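Local coordinates for protein papain-like protease (Human betacoronavirus 2c EMC/2012, PDB 4RNA) that cleaves peptide bonds as a cysteine protease of the coronavirus papain-like family, probably processing the viral polyprotein of MERS coronavirus, at residues K102-K107 and M140-G145; N116-T121 and R170-V175; L122-D127 and H283-G288; I128-P133 and T148-L153; P165-R170 and G279-A284. All coordinates share one frame; numbering follows the deposited sequence.

Contact 1 of 5, residues K102-K107 and M140-G145; sequences KVRSLK and MKHKGG
Arg104 meets His142 and Lys143 in a polar side-chain contact between the loop residue just ahead of strand 105-106 and the last turn of helix 133-143, within the helical part of the protease. In the conformer described, one of two modelled, the arginine bends at its third torsion (chi3 -57°), bringing NE within 3.4 Å of His142 CE1 while NH2 lies 3.3 Å from His142 NE2. Guanidinium and imidazole planes stand nearly perpendicular, 83° apart. The carbonyl of His142 hangs over one guanidinium face, its O 4.0 Å above the plane toward the rim. Lys143 runs across the arginine at about a right angle, its CD 3.9 Å from Arg104 NH2. Helix 133-143 ends in a Schellman motif at Gly145, whose N donates to His142 O at 2.9 Å. Asp123 is the common partner: one carboxylate oxygen makes a salt bridge to Arg104 NH2, the other a hydrogen bond with His142 NE2. Ser147 OG is bonded to ND1, so both imidazole nitrogens are engaged and the ring's rotation is fixed. Lys143 NZ lies 4.2 Å from Arg104 NH2; Asp123, weakly and distantly paired with this lysine too, plausibly offsets the like charges.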
# COMPACT_ATOMS: atom_id res chain seq x y z
N LYS A 102 -1.92 26.45 -19.54
CA LYS A 102 -2.87 26.16 -18.43
C LYS A 102 -2.90 24.66 -18.04
O LYS A 102 -3.67 24.25 -17.20
CB LYS A 102 -4.24 26.76 -18.66
CG LYS A 102 -4.20 28.30 -18.67
CD LYS A 102 -5.54 28.93 -18.34
CE LYS A 102 -5.52 30.45 -18.56
NZ LYS A 102 -4.44 31.11 -17.76
N VAL A 103 -2.02 23.85 -18.60
CA VAL A 103 -2.03 22.48 -18.19
C VAL A 103 -0.86 22.28 -17.23
O VAL A 103 0.28 22.51 -17.66
CB VAL A 103 -1.94 21.53 -19.43
CG1 VAL A 103 -1.63 20.10 -18.99
CG2 VAL A 103 -3.23 21.63 -20.29
N ARG A 104 -1.15 21.80 -16.01
CA ARG A 104 -0.17 21.51 -14.92
C ARG A 104 0.50 20.16 -15.09
O ARG A 104 -0.18 19.11 -15.19
CB ARG A 104 -0.83 21.45 -13.53
CG ARG A 104 -1.30 22.76 -12.93
CD ARG A 104 -1.79 22.58 -11.49
NE ARG A 104 -2.87 21.58 -11.37
CZ ARG A 104 -4.12 21.77 -11.75
NH1 ARG A 104 -4.51 22.93 -12.29
NH2 ARG A 104 -5.00 20.81 -11.58
N SER A 105 1.83 20.15 -15.07
CA SER A 105 2.58 18.90 -15.16
C SER A 105 3.72 18.93 -14.11
O SER A 105 4.26 19.99 -13.81
CB SER A 105 3.21 18.83 -16.54
OG SER A 105 3.71 17.56 -16.78
N LEU A 106 4.11 17.77 -13.62
CA LEU A 106 5.13 17.61 -12.57
C LEU A 106 6.48 17.40 -13.25
O LEU A 106 6.61 16.52 -14.06
CB LEU A 106 4.78 16.38 -11.75
CG LEU A 106 5.81 16.01 -10.70
CD1 LEU A 106 6.06 17.18 -9.78
CD2 LEU A 106 5.43 14.70 -9.97
N LYS A 107 7.47 18.23 -12.95
CA LYS A 107 8.78 18.04 -13.60
C LYS A 107 9.43 16.72 -13.13
O LYS A 107 9.22 16.32 -11.96
CB LYS A 107 9.70 19.22 -13.27
CG LYS A 107 9.52 20.42 -14.20
CD LYS A 107 10.44 21.59 -13.82
CE LYS A 107 11.85 21.16 -13.49
NZ LYS A 107 12.49 20.42 -14.62
N MET A 140 -8.24 20.21 -3.29
CA MET A 140 -8.56 21.68 -3.48
C MET A 140 -7.35 22.62 -3.53
O MET A 140 -7.28 23.48 -4.42
CB MET A 140 -9.59 22.15 -2.46
CG MET A 140 -10.84 21.29 -2.50
SD MET A 140 -11.68 21.37 -4.13
CE MET A 140 -11.05 20.05 -5.19
N LYS A 141 -6.39 22.43 -2.62
CA LYS A 141 -5.17 23.25 -2.61
C LYS A 141 -4.41 23.00 -3.90
O LYS A 141 -3.79 23.94 -4.46
CB LYS A 141 -4.24 22.93 -1.41
CG LYS A 141 -4.74 23.39 -0.06
CD LYS A 141 -3.54 23.78 0.77
CE LYS A 141 -2.94 22.58 1.46
NZ LYS A 141 -1.63 22.95 2.09
N HIS A 142 -4.37 21.72 -4.33
CA HIS A 142 -3.68 21.36 -5.56
C HIS A 142 -4.38 22.09 -6.71
O HIS A 142 -3.75 22.67 -7.56
CB HIS A 142 -3.68 19.81 -5.78
CG HIS A 142 -3.45 19.38 -7.24
ND1 HIS A 142 -2.24 19.45 -7.85
CD2 HIS A 142 -4.34 18.91 -8.22
CE1 HIS A 142 -2.34 19.05 -9.13
NE2 HIS A 142 -3.64 18.73 -9.35
N LYS A 143 -5.70 22.07 -6.74
CA LYS A 143 -6.44 22.73 -7.86
C LYS A 143 -6.12 24.23 -7.87
O LYS A 143 -6.07 24.84 -8.92
CB LYS A 143 -7.95 22.58 -7.73
CG LYS A 143 -8.54 21.19 -7.98
CD LYS A 143 -8.18 20.65 -9.35
CE LYS A 143 -9.11 19.51 -9.75
NZ LYS A 143 -8.82 19.09 -11.14
N GLY A 144 -5.96 24.80 -6.67
CA GLY A 144 -5.56 26.19 -6.48
C GLY A 144 -4.10 26.46 -6.73
O GLY A 144 -3.65 27.58 -6.53
N GLY A 145 -3.33 25.49 -7.15
CA GLY A 145 -1.90 25.81 -7.46
C GLY A 145 -0.89 25.49 -6.37
O GLY A 145 0.29 25.81 -6.50

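Contact 2 of 5, residues N116-T121 and R170-V175; sequences NAVIMT and RLLHTV
Val118 is the first residue of 116-121 to reach helix 168-176. Its CG2 branch, lying beside its own backbone N and anti to its carbonyl carbon, abuts Leu171 CB at 3.7 Å, the two side chains crossing at about a right angle. CG1, anti to the backbone N at chi1 167°, is only loosely apposed to Leu172 CD2 at 4.4 Å, and that methyl also approaches Val118 O. The two helices belong to the helical thumb of the papain-like fold; their short axes pass 9.5 Å apart at a crossing angle of -43°, with Val118 and Leu172 the nearest pair of CA atoms. One turn on, Thr121 gives its methyl to the interface: CG2 packs against Leu172 CD1 at 3.8 Å and lies 4.1 Å from CD2, across the forked end of the leucine. Its hydroxyl turns back to the helix, OG1 donating to Ala117 O at 2.8 Å. Thr121 N reaches that oxygen from the other face of its carbonyl plane, while Asn269 ND2 is a further partner of OG1.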
# COMPACT_ATOMS: atom_id res chain seq x y z
N ASN A 116 3.46 12.23 -12.20
CA ASN A 116 2.93 13.01 -13.30
C ASN A 116 1.70 12.38 -14.03
O ASN A 116 0.56 12.98 -14.10
CB ASN A 116 4.10 13.34 -14.27
CG ASN A 116 3.65 14.30 -15.34
OD1 ASN A 116 3.24 15.40 -15.00
ND2 ASN A 116 3.60 13.86 -16.61
N ALA A 117 1.85 11.10 -14.42
CA ALA A 117 0.78 10.33 -15.08
C ALA A 117 -0.45 10.27 -14.18
O ALA A 117 -1.56 10.58 -14.62
CB ALA A 117 1.24 8.92 -15.44
N VAL A 118 -0.25 9.96 -12.91
CA VAL A 118 -1.40 9.90 -12.02
C VAL A 118 -2.10 11.26 -11.85
O VAL A 118 -3.33 11.34 -11.94
CB VAL A 118 -0.96 9.42 -10.60
CG1 VAL A 118 -2.07 9.67 -9.57
CG2 VAL A 118 -0.60 7.96 -10.65
N ILE A 119 -1.34 12.31 -11.55
CA ILE A 119 -1.93 13.62 -11.23
C ILE A 119 -2.62 14.27 -12.46
O ILE A 119 -3.76 14.76 -12.39
CB ILE A 119 -0.83 14.57 -10.61
CG1 ILE A 119 -0.43 14.09 -9.20
CG2 ILE A 119 -1.29 16.03 -10.54
CD1 ILE A 119 0.99 14.52 -8.88
N MET A 120 -1.98 14.20 -13.61
CA MET A 120 -2.58 14.72 -14.87
C MET A 120 -3.81 13.97 -15.29
O MET A 120 -4.65 14.59 -15.91
CB MET A 120 -1.56 14.65 -16.01
CG MET A 120 -0.45 15.62 -15.71
SD MET A 120 0.65 15.92 -17.13
CE MET A 120 -0.48 16.92 -18.10
N THR A 121 -3.92 12.68 -14.93
CA THR A 121 -5.11 11.91 -15.23
C THR A 121 -6.21 12.33 -14.24
O THR A 121 -7.38 12.61 -14.67
CB THR A 121 -4.88 10.39 -15.13
OG1 THR A 121 -3.93 9.97 -16.08
CG2 THR A 121 -6.21 9.58 -15.41
N ARG A 170 -1.56 1.32 -10.70
CA ARG A 170 -1.84 0.88 -9.31
C ARG A 170 -2.24 2.11 -8.52
O ARG A 170 -3.23 2.10 -7.81
CB ARG A 170 -0.61 0.23 -8.68
CG ARG A 170 -0.80 -0.22 -7.21
CD ARG A 170 0.56 -0.70 -6.66
NE ARG A 170 1.40 0.41 -6.21
CZ ARG A 170 1.17 1.20 -5.14
NH1 ARG A 170 0.05 1.16 -4.34
NH2 ARG A 170 2.05 2.12 -4.92
N LEU A 171 -1.45 3.16 -8.62
CA LEU A 171 -1.76 4.40 -7.84
C LEU A 171 -3.05 5.07 -8.18
O LEU A 171 -3.83 5.53 -7.27
CB LEU A 171 -0.61 5.41 -7.99
CG LEU A 171 0.29 5.70 -6.80
CD1 LEU A 171 -0.43 5.76 -5.43
CD2 LEU A 171 1.34 4.61 -6.82
N LEU A 172 -3.37 5.14 -9.50
CA LEU A 172 -4.68 5.71 -9.85
C LEU A 172 -5.76 4.97 -9.19
O LEU A 172 -6.74 5.52 -8.69
CB LEU A 172 -4.93 5.57 -11.36
CG LEU A 172 -4.58 6.77 -12.17
CD1 LEU A 172 -4.75 6.48 -13.66
CD2 LEU A 172 -5.48 7.91 -11.71
N HIS A 173 -5.64 3.64 -9.20
CA HIS A 173 -6.75 2.90 -8.66
C HIS A 173 -6.82 3.00 -7.15
O HIS A 173 -7.90 3.14 -6.60
CB HIS A 173 -6.83 1.46 -9.28
CG HIS A 173 -7.20 1.46 -10.79
ND1 HIS A 173 -8.43 1.10 -11.27
CD2 HIS A 173 -6.45 1.85 -11.92
CE1 HIS A 173 -8.45 1.25 -12.63
NE2 HIS A 173 -7.25 1.71 -13.02
N THR A 174 -5.70 3.07 -6.46
CA THR A 174 -5.72 3.29 -5.03
C THR A 174 -6.20 4.66 -4.61
O THR A 174 -6.88 4.80 -3.58
CB THR A 174 -4.32 3.14 -4.37
OG1 THR A 174 -3.40 3.99 -5.04
CG2 THR A 174 -3.83 1.80 -4.50
N VAL A 175 -5.85 5.67 -5.39
CA VAL A 175 -6.36 6.98 -5.10
C VAL A 175 -7.87 7.01 -5.31
O VAL A 175 -8.55 7.55 -4.49
CB VAL A 175 -5.65 8.09 -5.92
CG1 VAL A 175 -6.36 9.43 -5.72
CG2 VAL A 175 -4.21 8.23 -5.45

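Contact 3 of 5, residues L122-D127 and H283-G288; sequences LDLLKD and HARLKG
The Arg285 guanidinium has Leu124 over one face and His283 at one edge: Leu124 CD2 sits 3.6 Å above its centre, while NE points in plane to the imidazole. The contact joins a type I beta turn, Leu122 to Leu125, which leads off the end of helix 115-122, to strand 280-287 of the mixed sheet that forms the palm of this protease. Leucine and arginine come from opposite directions, the forked leucine end covering the flat cation; Leu124 CD1 lies 3.6 Å from Arg285 NE. This CD1 also stands at the edge of the His283 ring, near its plane, at 4.1 Å from NE2. The bond from Arg285 NE to His283 NE2 measures 2.9 Å and is almost straight (170°), with each bonding nitrogen within a few degrees of the other group's plane; the two planes nonetheless stand nearly at right angles. Since NE2 accepts this proton, the imidazole proton is probably on ND1, which is bonded to Asn269 OD1. Arg285 NH2 is in turn hydrogen-bonded to Met120 O, near the end of helix 115-122, so the cation is fixed on two sides. The carboxylate of Asp123 has no direct contact with the cation, being committed to Arg104 and His142. A water instead spans them: it donates to Asp123 OD2 at 3.0 Å and accepts a weak bond from Arg285 NH2, also at 3.0 Å.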
# COMPACT_ATOMS: atom_id res chain seq x y z
N LEU A 122 -5.87 12.42 -12.94
CA LEU A 122 -6.93 12.80 -11.93
C LEU A 122 -7.43 14.20 -12.20
O LEU A 122 -8.56 14.54 -11.96
CB LEU A 122 -6.36 12.80 -10.47
CG LEU A 122 -5.97 11.43 -9.88
CD1 LEU A 122 -5.17 11.70 -8.59
CD2 LEU A 122 -7.29 10.63 -9.63
N ASP A 123 -6.57 15.08 -12.69
CA ASP A 123 -6.98 16.43 -13.05
C ASP A 123 -8.09 16.53 -14.14
O ASP A 123 -8.72 17.60 -14.26
CB ASP A 123 -5.76 17.28 -13.49
CG ASP A 123 -4.93 17.83 -12.28
OD1 ASP A 123 -5.46 17.84 -11.15
OD2 ASP A 123 -3.75 18.26 -12.50
N LEU A 124 -8.36 15.45 -14.90
CA LEU A 124 -9.33 15.50 -15.97
C LEU A 124 -10.65 15.01 -15.43
O LEU A 124 -11.63 15.06 -16.13
CB LEU A 124 -8.93 14.61 -17.15
CG LEU A 124 -7.66 15.21 -17.82
CD1 LEU A 124 -7.13 14.30 -18.94
CD2 LEU A 124 -7.99 16.60 -18.34
N LEU A 125 -10.68 14.50 -14.21
CA LEU A 125 -11.96 13.82 -13.78
C LEU A 125 -13.04 14.74 -13.18
O LEU A 125 -12.75 15.50 -12.23
CB LEU A 125 -11.68 12.69 -12.75
CG LEU A 125 -10.76 11.53 -13.22
CD1 LEU A 125 -10.25 10.59 -12.13
CD2 LEU A 125 -11.22 10.81 -14.51
N LYS A 126 -14.31 14.58 -13.62
CA LYS A 126 -15.29 15.50 -13.17
C LYS A 126 -16.11 14.76 -12.15
O LYS A 126 -16.14 13.51 -12.13
CB LYS A 126 -16.17 15.98 -14.36
CG LYS A 126 -15.41 16.86 -15.38
CD LYS A 126 -14.66 18.05 -14.74
CE LYS A 126 -13.28 18.31 -15.37
NZ LYS A 126 -12.36 19.16 -14.55
N ASP A 127 -16.78 15.50 -11.29
CA ASP A 127 -17.77 14.91 -10.38
C ASP A 127 -17.23 13.93 -9.35
O ASP A 127 -17.98 13.07 -8.87
CB ASP A 127 -18.91 14.22 -11.17
CG ASP A 127 -19.66 15.20 -12.04
OD1 ASP A 127 -20.19 16.19 -11.48
OD2 ASP A 127 -19.68 15.02 -13.28
N HIS A 283 2.22 11.13 -20.07
CA HIS A 283 0.79 11.39 -20.07
C HIS A 283 0.44 12.08 -21.37
O HIS A 283 1.14 13.03 -21.76
CB HIS A 283 0.39 12.28 -18.90
CG HIS A 283 -1.10 12.64 -18.88
ND1 HIS A 283 -2.00 11.78 -18.51
CD2 HIS A 283 -1.78 13.80 -19.24
CE1 HIS A 283 -3.24 12.31 -18.56
NE2 HIS A 283 -3.12 13.57 -19.02
N ALA A 284 -0.64 11.65 -22.04
CA ALA A 284 -0.99 12.21 -23.34
C ALA A 284 -2.39 12.78 -23.28
O ALA A 284 -3.32 12.20 -22.63
CB ALA A 284 -0.86 11.16 -24.47
N ARG A 285 -2.57 13.94 -23.90
CA ARG A 285 -3.94 14.50 -24.04
C ARG A 285 -4.29 14.81 -25.49
O ARG A 285 -3.38 15.09 -26.27
CB ARG A 285 -4.08 15.79 -23.25
CG ARG A 285 -3.56 15.65 -21.83
CD ARG A 285 -4.43 16.46 -20.98
NE ARG A 285 -4.19 16.22 -19.57
CZ ARG A 285 -4.45 17.15 -18.67
NH1 ARG A 285 -4.86 18.35 -19.09
NH2 ARG A 285 -4.25 16.93 -17.37
N LEU A 286 -5.57 14.74 -25.82
CA LEU A 286 -6.03 15.04 -27.17
C LEU A 286 -6.67 16.40 -27.21
O LEU A 286 -7.77 16.62 -26.67
CB LEU A 286 -7.08 14.04 -27.62
CG LEU A 286 -6.73 12.53 -27.75
CD1 LEU A 286 -7.41 11.99 -28.98
CD2 LEU A 286 -5.25 12.15 -27.75
N LYS A 287 -6.03 17.31 -27.93
CA LYS A 287 -6.54 18.65 -27.99
C LYS A 287 -6.15 19.26 -29.30
O LYS A 287 -5.00 19.10 -29.70
CB LYS A 287 -5.86 19.45 -26.88
CG LYS A 287 -6.67 20.63 -26.40
CD LYS A 287 -6.55 20.82 -24.88
CE LYS A 287 -5.15 21.24 -24.46
NZ LYS A 287 -5.27 21.84 -23.09
N GLY A 288 -7.05 20.03 -29.91
CA GLY A 288 -6.74 20.76 -31.16
C GLY A 288 -6.37 19.82 -32.30
O GLY A 288 -5.44 20.09 -33.08
O HOH W 1 -2.77 18.56 -15.29

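Contact 4 of 5, residues I128-P133 and T148-L153; sequences IKFVIP and TDFIAL. With PO4 (phosphate ion), chain C.
Two phenylalanines of the aromatic core of the helical thumb, Phe130 and Phe150, meet here. Phe130 ends the short strand 128-130, paired antiparallel with strand 179-181, and Phe150 lies in the first turn of helix 148-158; helix 133-143 comes between them in the chain. Phe130 touches with one ring corner, its CE2 3.9 Å from Phe150 CE1 and 4.1 Å from Phe150 CZ. That corner arrives at the edge of the Phe150 ring, near its plane. The centroids are 6.0 Å apart and the planes are inclined at 57°, an oblique aromatic pair. Phe150 has CG anti to its backbone N (chi1 -174°), which carries the ring over toward the strand. Phe139 of helix 133-143 binds the cluster together: it stacks on Phe150 and meets Phe130 edge-to-face. No polar atom bridges the two segments, so the pair is held by van der Waals contact of ring carbons. At the start of the helix, away from the rings, a phosphate ion, probably from the crystallisation liquor, lies beside Thr148. The hydroxyl OG1 donates to phosphate O2 at 2.9 Å, although the position of O2 is less certain. On the next helical turn, Ile151 CD1 rests 3.6 Å from phosphate O3.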
# COMPACT_ATOMS: atom_id res chain seq x y z
N ILE A 128 -15.95 14.06 -9.01
CA ILE A 128 -15.33 13.27 -7.94
C ILE A 128 -15.00 14.16 -6.73
O ILE A 128 -14.70 15.36 -6.88
CB ILE A 128 -14.01 12.59 -8.37
CG1 ILE A 128 -12.96 13.65 -8.68
CG2 ILE A 128 -14.27 11.66 -9.56
CD1 ILE A 128 -11.57 13.07 -8.97
N LYS A 129 -15.13 13.53 -5.57
CA LYS A 129 -14.80 14.12 -4.27
C LYS A 129 -14.15 13.00 -3.42
O LYS A 129 -14.56 11.85 -3.51
CB LYS A 129 -16.06 14.62 -3.57
CG LYS A 129 -15.79 15.48 -2.35
CD LYS A 129 -17.06 15.86 -1.57
CE LYS A 129 -17.77 14.64 -0.97
NZ LYS A 129 -18.46 13.90 -2.07
N PHE A 130 -13.16 13.36 -2.61
CA PHE A 130 -12.49 12.40 -1.75
C PHE A 130 -13.25 12.27 -0.46
O PHE A 130 -13.67 13.26 0.10
CB PHE A 130 -11.02 12.80 -1.53
CG PHE A 130 -10.19 12.57 -2.75
CD1 PHE A 130 -9.87 11.27 -3.13
CD2 PHE A 130 -9.78 13.64 -3.56
CE1 PHE A 130 -9.14 11.03 -4.29
CE2 PHE A 130 -9.06 13.42 -4.72
CZ PHE A 130 -8.75 12.11 -5.10
N VAL A 131 -13.45 11.03 -0.01
CA VAL A 131 -14.26 10.82 1.20
C VAL A 131 -13.35 11.04 2.40
O VAL A 131 -13.82 11.21 3.49
CB VAL A 131 -14.93 9.42 1.25
CG1 VAL A 131 -15.79 9.20 0.02
CG2 VAL A 131 -13.91 8.29 1.42
N ILE A 132 -12.03 11.09 2.19
CA ILE A 132 -11.10 11.42 3.31
C ILE A 132 -10.85 12.96 3.36
O ILE A 132 -10.41 13.54 2.37
CB ILE A 132 -9.73 10.70 3.10
CG1 ILE A 132 -9.91 9.17 3.24
CG2 ILE A 132 -8.72 11.20 4.16
CD1 ILE A 132 -8.78 8.32 2.63
N PRO A 133 -11.12 13.62 4.51
CA PRO A 133 -10.96 15.07 4.51
C PRO A 133 -9.58 15.59 4.16
O PRO A 133 -9.48 16.59 3.44
CB PRO A 133 -11.33 15.45 5.95
CG PRO A 133 -12.35 14.42 6.34
CD PRO A 133 -11.97 13.14 5.65
N THR A 148 1.85 20.46 -3.01
CA THR A 148 2.73 19.68 -2.13
C THR A 148 1.95 18.67 -1.27
O THR A 148 2.27 17.48 -1.27
CB THR A 148 3.56 20.60 -1.23
OG1 THR A 148 4.33 21.43 -2.08
CG2 THR A 148 4.51 19.77 -0.29
N ASP A 149 0.92 19.09 -0.59
CA ASP A 149 0.29 18.15 0.28
C ASP A 149 -0.32 17.01 -0.51
O ASP A 149 -0.35 15.88 -0.04
CB ASP A 149 -0.85 18.78 1.06
CG ASP A 149 -0.35 19.66 2.19
OD1 ASP A 149 0.88 19.76 2.36
OD2 ASP A 149 -1.17 20.25 2.89
N PHE A 150 -0.93 17.33 -1.65
CA PHE A 150 -1.69 16.30 -2.38
C PHE A 150 -0.74 15.23 -2.92
O PHE A 150 -0.98 14.03 -2.85
CB PHE A 150 -2.47 16.94 -3.52
CG PHE A 150 -3.40 15.99 -4.23
CD1 PHE A 150 -4.52 15.45 -3.55
CD2 PHE A 150 -3.23 15.72 -5.56
CE1 PHE A 150 -5.41 14.62 -4.23
CE2 PHE A 150 -4.13 14.90 -6.26
CZ PHE A 150 -5.21 14.34 -5.58
N ILE A 151 0.36 15.67 -3.41
CA ILE A 151 1.34 14.75 -3.89
C ILE A 151 1.89 13.91 -2.72
O ILE A 151 1.99 12.67 -2.87
CB ILE A 151 2.50 15.45 -4.60
CG1 ILE A 151 2.01 16.15 -5.88
CG2 ILE A 151 3.56 14.42 -4.90
CD1 ILE A 151 2.99 17.22 -6.29
N ALA A 152 2.25 14.53 -1.58
CA ALA A 152 2.79 13.77 -0.43
C ALA A 152 1.74 12.78 0.11
O ALA A 152 2.03 11.64 0.48
CB ALA A 152 3.31 14.71 0.68
N LEU A 153 0.49 13.20 0.11
CA LEU A 153 -0.54 12.28 0.51
C LEU A 153 -0.77 11.06 -0.41
O LEU A 153 -0.95 9.93 0.07
CB LEU A 153 -1.85 13.02 0.69
CG LEU A 153 -2.04 13.81 2.00
CD1 LEU A 153 -3.39 14.51 1.95
CD2 LEU A 153 -1.95 12.96 3.27
P PO4 C . 4.96 20.93 -5.51
O1 PO4 C . 6.17 21.15 -4.60
O2 PO4 C . 3.81 20.37 -4.69
O3 PO4 C . 5.38 19.91 -6.56
O4 PO4 C . 4.50 22.23 -6.15

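Contact 5 of 5, residues P165-R170 and G279-A284; sequences PDDASR and GHYVHA
Tyr281, on strand 280-287, buries the most surface here, its ring reaching across to Ala168 in the first turn of helix 168-176. The methyl of Ala168 lies over one ring face in a CH-pi contact, CB 3.8 Å from the ring centroid, 23° off the normal and displaced toward the rim beside CE1. With chi1 at -76°, Tyr281 directs its phenol end at the start of the helix. There the hydroxyl accepts a weak bond from Ala168 N, 3.2 Å from OH and bent to 147°. Asp166, just before the helix, adds its carbonyl O at 3.3 Å from Tyr281 CE2. Its side chain points away, where Arg170 NE and NH2 grip OD1 side-on. A water in the ring plane joins Tyr281 OH to Ser169 N, and Asp167, the N-cap, takes Arg170 N on OD1 at 2.9 Å. The thumb helix thus begins with three successive N-H groups occupied, the tyrosine hydroxyl supplying one acceptor directly, though weakly, and holding the water that supplies another.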
# COMPACT_ATOMS: atom_id res chain seq x y z
N PRO A 165 10.83 4.04 -8.57
CA PRO A 165 9.75 4.03 -9.59
C PRO A 165 8.55 3.29 -9.03
O PRO A 165 8.69 2.61 -8.04
CB PRO A 165 10.37 3.25 -10.75
CG PRO A 165 11.47 2.44 -10.12
CD PRO A 165 12.01 3.24 -8.98
N ASP A 166 7.38 3.47 -9.63
CA ASP A 166 6.17 2.88 -9.11
C ASP A 166 5.21 2.73 -10.26
O ASP A 166 5.49 3.14 -11.39
CB ASP A 166 5.59 3.71 -7.96
CG ASP A 166 4.92 2.84 -6.90
OD1 ASP A 166 4.07 1.97 -7.25
OD2 ASP A 166 5.29 3.02 -5.72
N ASP A 167 4.08 2.09 -9.99
CA ASP A 167 3.09 1.73 -10.97
C ASP A 167 1.96 2.79 -10.99
O ASP A 167 1.13 2.86 -10.05
CB ASP A 167 2.55 0.35 -10.53
CG ASP A 167 1.55 -0.28 -11.51
OD1 ASP A 167 0.79 0.42 -12.21
OD2 ASP A 167 1.47 -1.53 -11.53
N ALA A 168 1.90 3.57 -12.08
CA ALA A 168 0.85 4.60 -12.23
C ALA A 168 -0.55 4.03 -12.21
O ALA A 168 -1.45 4.64 -11.62
CB ALA A 168 1.04 5.44 -13.51
N SER A 169 -0.77 2.89 -12.85
CA SER A 169 -2.15 2.33 -12.82
C SER A 169 -2.51 1.93 -11.41
O SER A 169 -3.65 2.15 -10.99
CB SER A 169 -2.37 1.18 -13.86
OG SER A 169 -1.98 1.65 -15.18
N ARG A 170 -1.56 1.32 -10.70
CA ARG A 170 -1.84 0.88 -9.31
C ARG A 170 -2.24 2.11 -8.52
O ARG A 170 -3.23 2.10 -7.81
CB ARG A 170 -0.61 0.23 -8.68
CG ARG A 170 -0.80 -0.22 -7.21
CD ARG A 170 0.56 -0.70 -6.66
NE ARG A 170 1.40 0.41 -6.21
CZ ARG A 170 1.17 1.20 -5.14
NH1 ARG A 170 0.05 1.16 -4.34
NH2 ARG A 170 2.05 2.12 -4.92
N GLY A 279 11.61 1.26 -17.25
CA GLY A 279 10.80 2.30 -17.94
C GLY A 279 10.40 3.71 -17.47
O GLY A 279 10.94 4.22 -16.50
N HIS A 280 9.44 4.31 -18.18
CA HIS A 280 9.14 5.72 -18.05
C HIS A 280 7.72 6.04 -18.46
O HIS A 280 7.25 5.54 -19.50
CB HIS A 280 10.15 6.44 -18.93
CG HIS A 280 9.95 7.89 -18.99
ND1 HIS A 280 9.85 8.65 -17.89
CD2 HIS A 280 9.83 8.74 -20.07
CE1 HIS A 280 9.66 9.93 -18.25
NE2 HIS A 280 9.66 9.98 -19.59
N TYR A 281 6.99 6.83 -17.66
CA TYR A 281 5.58 7.10 -17.95
C TYR A 281 5.45 8.42 -18.67
O TYR A 281 6.16 9.36 -18.35
CB TYR A 281 4.71 7.16 -16.66
CG TYR A 281 4.42 5.80 -16.05
CD1 TYR A 281 3.29 5.08 -16.45
CD2 TYR A 281 5.24 5.26 -15.08
CE1 TYR A 281 2.98 3.85 -15.88
CE2 TYR A 281 4.96 4.03 -14.52
CZ TYR A 281 3.82 3.33 -14.92
OH TYR A 281 3.51 2.09 -14.39
N VAL A 282 4.50 8.51 -19.61
CA VAL A 282 4.20 9.74 -20.30
C VAL A 282 2.69 9.90 -20.32
O VAL A 282 1.92 8.94 -20.57
CB VAL A 282 4.80 9.69 -21.73
CG1 VAL A 282 4.55 10.98 -22.51
CG2 VAL A 282 6.30 9.40 -21.65
N HIS A 283 2.22 11.13 -20.07
CA HIS A 283 0.79 11.39 -20.07
C HIS A 283 0.44 12.08 -21.37
O HIS A 283 1.14 13.03 -21.76
CB HIS A 283 0.39 12.28 -18.90
CG HIS A 283 -1.10 12.64 -18.88
ND1 HIS A 283 -2.00 11.78 -18.51
CD2 HIS A 283 -1.78 13.80 -19.24
CE1 HIS A 283 -3.24 12.31 -18.56
NE2 HIS A 283 -3.12 13.57 -19.02
N ALA A 284 -0.64 11.65 -22.04
CA ALA A 284 -0.99 12.21 -23.34
C ALA A 284 -2.39 12.78 -23.28
O ALA A 284 -3.32 12.20 -22.63
CB ALA A 284 -0.86 11.16 -24.47
O HOH W 2 1.10 1.36 -14.74

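Overall arrangement
The five contacts lie within the helical thumb and at its join to the palm sheet. Contact 2, at the centre of the chain, pairs helices 115-122 and 168-176; contact 5, about 8 Å away between centres, shares Arg170 with it and carries the second helix to strand 280-287. Contact 3 reaches the same strand, sharing His283 and Ala284 with contact 5. Contact 1 meets contact 3 through Asp123, with centres about 13 Å apart. Contact 4 is nested in the chain between the segments of contacts 2 and 3, and packs against contact 2 through Ile119 with Ile151 and Val175 with Phe130. Segments otherwise mostly alternate along the sequence, interlocking thumb and palm; contacts 2 and 5 also touch the second subunit.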